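Local coordinates for protein endoglucanase (Thermotoga maritima, PDB 2FVG) that probably acts as an M42-family aminopeptidase that uses two divalent metal cations per subunit, at residues K54-D63 and Y187-Q196. Residues are numbered along the deposited sequence; the frame is centred on the assembly and turned at random.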
loop_
_atom_site.group_PDB
_atom_site.type_symbol
_atom_site.label_atom_id
_atom_site.label_comp_id
_atom_site.label_asym_id
_atom_site.label_seq_id
_atom_site.Cartn_x
_atom_site.Cartn_y
_atom_site.Cartn_z
ATOM N N LYS A 54 6.308 26.268 -4.232
ATOM C CA LYS A 54 5.373 25.416 -3.499
ATOM C C LYS A 54 5.727 23.955 -3.766
ATOM O O LYS A 54 6.377 23.620 -4.763
ATOM C CB LYS A 54 3.929 25.723 -3.896
ATOM C CG LYS A 54 3.526 27.175 -3.625
ATOM C CD LYS A 54 2.285 27.607 -4.387
ATOM C CE LYS A 54 1.983 29.070 -4.128
ATOM N NZ LYS A 54 0.849 29.564 -4.963
ATOM N N LYS A 55 5.320 23.085 -2.852
ATOM C CA LYS A 55 5.625 21.678 -2.956
ATOM C C LYS A 55 4.356 20.836 -2.830
ATOM O O LYS A 55 3.507 21.114 -1.988
ATOM C CB LYS A 55 6.618 21.323 -1.869
ATOM C CG LYS A 55 7.993 21.942 -2.078
ATOM C CD LYS A 55 8.777 22.084 -0.802
ATOM C CE LYS A 55 8.197 23.221 0.049
ATOM N NZ LYS A 55 9.003 23.390 1.280
ATOM N N LEU A 56 4.219 19.833 -3.694
ATOM C CA LEU A 56 3.104 18.905 -3.617
ATOM C C LEU A 56 3.687 17.616 -3.084
ATOM O O LEU A 56 4.760 17.202 -3.498
ATOM C CB LEU A 56 2.493 18.652 -4.988
ATOM C CG LEU A 56 1.426 17.556 -5.160
ATOM C CD1 LEU A 56 0.128 17.861 -4.446
ATOM C CD2 LEU A 56 1.133 17.380 -6.638
ATOM N N LEU A 57 2.982 16.990 -2.164
ATOM C CA LEU A 57 3.409 15.697 -1.614
ATOM C C LEU A 57 2.418 14.613 -2.064
ATOM O O LEU A 57 1.213 14.767 -1.887
ATOM C CB LEU A 57 3.422 15.794 -0.097
ATOM C CG LEU A 57 3.563 14.537 0.769
ATOM C CD1 LEU A 57 4.870 13.862 0.547
ATOM C CD2 LEU A 57 3.430 14.915 2.240
ATOM N N VAL A 58 2.908 13.523 -2.649
ATOM C CA VAL A 58 2.022 12.430 -3.092
ATOM C C VAL A 58 2.537 11.180 -2.404
ATOM O O VAL A 58 3.689 10.826 -2.596
ATOM C CB VAL A 58 2.043 12.274 -4.632
ATOM C CG1 VAL A 58 1.123 11.125 -5.093
ATOM C CG2 VAL A 58 1.622 13.577 -5.304
ATOM N N SER A 59 1.725 10.503 -1.594
ATOM C CA SER A 59 2.284 9.341 -0.889
ATOM C C SER A 59 1.531 7.990 -0.967
ATOM O O SER A 59 0.328 7.954 -1.196
ATOM C CB SER A 59 2.551 9.704 0.575
ATOM O OG SER A 59 1.342 9.879 1.250
ATOM N N ALA A 60 2.273 6.898 -0.754
ATOM C CA ALA A 60 1.714 5.543 -0.707
ATOM C C ALA A 60 2.475 4.763 0.374
ATOM O O ALA A 60 3.624 5.090 0.656
ATOM C CB ALA A 60 1.833 4.880 -2.055
ATOM N N HIS A 61 1.853 3.740 0.960
ATOM C CA HIS A 61 2.491 2.940 2.021
ATOM C C HIS A 61 3.059 1.654 1.489
ATOM O O HIS A 61 2.412 0.934 0.722
ATOM C CB HIS A 61 1.471 2.587 3.109
ATOM C CG HIS A 61 0.397 3.613 3.247
ATOM N ND1 HIS A 61 0.661 4.928 3.576
ATOM C CD2 HIS A 61 -0.943 3.528 3.088
ATOM C CE1 HIS A 61 -0.473 5.606 3.617
ATOM N NE2 HIS A 61 -1.462 4.778 3.335
HETATM N N MSE A 62 4.273 1.364 1.917
HETATM C CA MSE A 62 4.965 0.166 1.515
HETATM C C MSE A 62 4.674 -1.044 2.358
HETATM O O MSE A 62 4.924 -2.165 1.917
HETATM C CB MSE A 62 6.466 0.409 1.561
HETATM C CG MSE A 62 6.930 1.399 0.538
HETATM SE SE MSE A 62 8.921 1.524 0.500
HETATM C CE MSE A 62 9.283 2.373 2.265
ATOM N N ASP A 63 4.175 -0.838 3.572
ATOM C CA ASP A 63 3.979 -1.955 4.503
ATOM C C ASP A 63 2.705 -2.775 4.304
ATOM O O ASP A 63 1.719 -2.291 3.738
ATOM C CB ASP A 63 4.120 -1.504 5.981
ATOM C CG ASP A 63 3.085 -0.467 6.406
ATOM O OD1 ASP A 63 2.777 0.464 5.602
ATOM O OD2 ASP A 63 2.607 -0.574 7.572
ATOM N N TYR A 187 4.592 21.983 -9.871
ATOM C CA TYR A 187 5.315 22.373 -8.665
ATOM C C TYR A 187 6.190 21.222 -8.174
ATOM O O TYR A 187 5.921 20.057 -8.468
ATOM C CB TYR A 187 4.328 22.738 -7.513
ATOM C CG TYR A 187 3.486 23.920 -7.842
ATOM C CD1 TYR A 187 3.991 25.206 -7.686
ATOM C CD2 TYR A 187 2.210 23.769 -8.389
ATOM C CE1 TYR A 187 3.242 26.325 -8.038
ATOM C CE2 TYR A 187 1.450 24.883 -8.752
ATOM C CZ TYR A 187 1.976 26.158 -8.565
ATOM O OH TYR A 187 1.257 27.282 -8.915
ATOM N N ASP A 188 7.217 21.551 -7.405
ATOM C CA ASP A 188 8.088 20.534 -6.859
ATOM C C ASP A 188 7.213 19.467 -6.261
ATOM O O ASP A 188 6.402 19.753 -5.388
ATOM C CB ASP A 188 9.014 21.109 -5.795
ATOM C CG ASP A 188 10.199 21.852 -6.375
ATOM O OD1 ASP A 188 10.280 22.083 -7.616
ATOM O OD2 ASP A 188 11.077 22.210 -5.560
ATOM N N THR A 189 7.358 18.238 -6.742
ATOM C CA THR A 189 6.491 17.166 -6.271
ATOM C C THR A 189 7.299 16.067 -5.639
ATOM O O THR A 189 8.184 15.528 -6.262
ATOM C CB THR A 189 5.620 16.610 -7.426
ATOM O OG1 THR A 189 4.792 17.662 -7.925
ATOM C CG2 THR A 189 4.713 15.462 -6.937
ATOM N N TYR A 190 7.010 15.767 -4.384
ATOM C CA TYR A 190 7.674 14.669 -3.684
ATOM C C TYR A 190 6.789 13.423 -3.713
ATOM O O TYR A 190 5.623 13.472 -3.327
ATOM C CB TYR A 190 7.950 15.045 -2.233
ATOM C CG TYR A 190 8.964 16.154 -2.082
ATOM C CD1 TYR A 190 8.584 17.487 -2.141
ATOM C CD2 TYR A 190 10.310 15.861 -1.868
ATOM C CE1 TYR A 190 9.528 18.508 -2.006
ATOM C CE2 TYR A 190 11.252 16.869 -1.725
ATOM C CZ TYR A 190 10.859 18.189 -1.799
ATOM O OH TYR A 190 11.813 19.187 -1.670
ATOM N N PHE A 191 7.330 12.332 -4.231
ATOM C CA PHE A 191 6.643 11.052 -4.222
ATOM C C PHE A 191 7.209 10.318 -3.022
ATOM O O PHE A 191 8.401 10.013 -2.966
ATOM C CB PHE A 191 6.872 10.293 -5.529
ATOM C CG PHE A 191 6.230 10.947 -6.707
ATOM C CD1 PHE A 191 6.866 11.979 -7.379
ATOM C CD2 PHE A 191 4.953 10.561 -7.125
ATOM C CE1 PHE A 191 6.253 12.596 -8.471
ATOM C CE2 PHE A 191 4.342 11.161 -8.215
ATOM C CZ PHE A 191 4.988 12.177 -8.887
ATOM N N VAL A 192 6.364 10.060 -2.037
ATOM C CA VAL A 192 6.838 9.424 -0.811
ATOM C C VAL A 192 6.269 8.015 -0.632
ATOM O O VAL A 192 5.076 7.802 -0.809
ATOM C CB VAL A 192 6.571 10.344 0.418
ATOM C CG1 VAL A 192 7.138 9.719 1.721
ATOM C CG2 VAL A 192 7.242 11.709 0.190
ATOM N N PHE A 193 7.133 7.060 -0.250
ATOM C CA PHE A 193 6.733 5.673 -0.062
ATOM C C PHE A 193 7.031 5.440 1.413
ATOM O O PHE A 193 8.192 5.421 1.836
ATOM C CB PHE A 193 7.531 4.758 -0.993
ATOM C CG PHE A 193 7.371 5.108 -2.465
ATOM C CD1 PHE A 193 8.124 6.116 -3.042
ATOM C CD2 PHE A 193 6.456 4.410 -3.250
ATOM C CE1 PHE A 193 7.939 6.464 -4.447
ATOM C CE2 PHE A 193 6.260 4.745 -4.643
ATOM C CZ PHE A 193 7.014 5.764 -5.217
ATOM N N THR A 194 5.974 5.264 2.190
ATOM C CA THR A 194 6.115 5.299 3.624
ATOM C C THR A 194 6.253 3.950 4.293
ATOM O O THR A 194 5.945 2.897 3.726
ATOM C CB THR A 194 4.924 6.050 4.260
ATOM O OG1 THR A 194 3.735 5.274 4.095
ATOM C CG2 THR A 194 4.717 7.400 3.594
ATOM N N VAL A 195 6.657 4.007 5.550
ATOM C CA VAL A 195 6.875 2.831 6.326
ATOM C C VAL A 195 6.077 2.993 7.618
ATOM O O VAL A 195 5.605 4.084 7.907
ATOM C CB VAL A 195 8.388 2.744 6.694
ATOM C CG1 VAL A 195 9.241 2.591 5.457
ATOM C CG2 VAL A 195 8.856 3.970 7.539
ATOM N N GLN A 196 5.904 1.924 8.382
ATOM C CA GLN A 196 5.357 2.098 9.725
ATOM C C GLN A 196 6.518 2.471 10.661
ATOM O O GLN A 196 7.555 1.795 10.686
ATOM C CB GLN A 196 4.638 0.851 10.239
ATOM C CG GLN A 196 4.320 0.913 11.749
ATOM C CD GLN A 196 3.233 -0.046 12.175
ATOM O OE1 GLN A 196 3.489 -1.013 12.898
ATOM N NE2 GLN A 196 2.008 0.194 11.699
#
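Leu56 N donates to Asp188 O (2.8 Å) in the ladder of backbone hydrogen bonds that joins strands 55-61 and 187-194 as parallel neighbours in the central mixed sheet of the M42 peptidase fold. Their N-to-C directions differ by 23°. Bonds alternate in direction through Leu56, Val58 and Ala60, each of which both gives and accepts, and end with Met62 N on Thr194 O.

On the face of Leu56, Val58 and Ala60, Thr189 lies alongside Leu56, its OG1 3.9 Å from Leu56 CB. With OG1 beside the backbone N (chi1 -61°), CG2 lies anti to it and reaches Val58 CG2 at 4.0 Å. The hydroxyl turns back to its own strand, donating to Tyr187 O at 2.7 Å. With a valine in its place, Tyr187 O would probably lose the hydroxyl that now donates to it. Farther along, the Met62 side chain crosses that of Phe193 at about a right angle, CG 3.7 Å from Phe193 CB.

On the face that carries Lys55, Leu57, Ser59 and His61, Lys55 runs beside Tyr190 and sets CG against the ring edge, 3.8 Å from Tyr190 CE1. At the far end Thr194 OG1 meets the His61 ring at its edge, in plane, sharing a hydrogen bond with ND1 at 3.1 Å.

Helix 166-180 covers the middle of the Val58 face, helix 18-28 the Met62 end and helix 334-337 the Leu56 end. Strand 215-224, the other neighbour of strand 55-61, brings in Glu220, like His61 a predicted ligand of the first zinc; His61 N itself is hydrogen-bonded to Asp168 OD2.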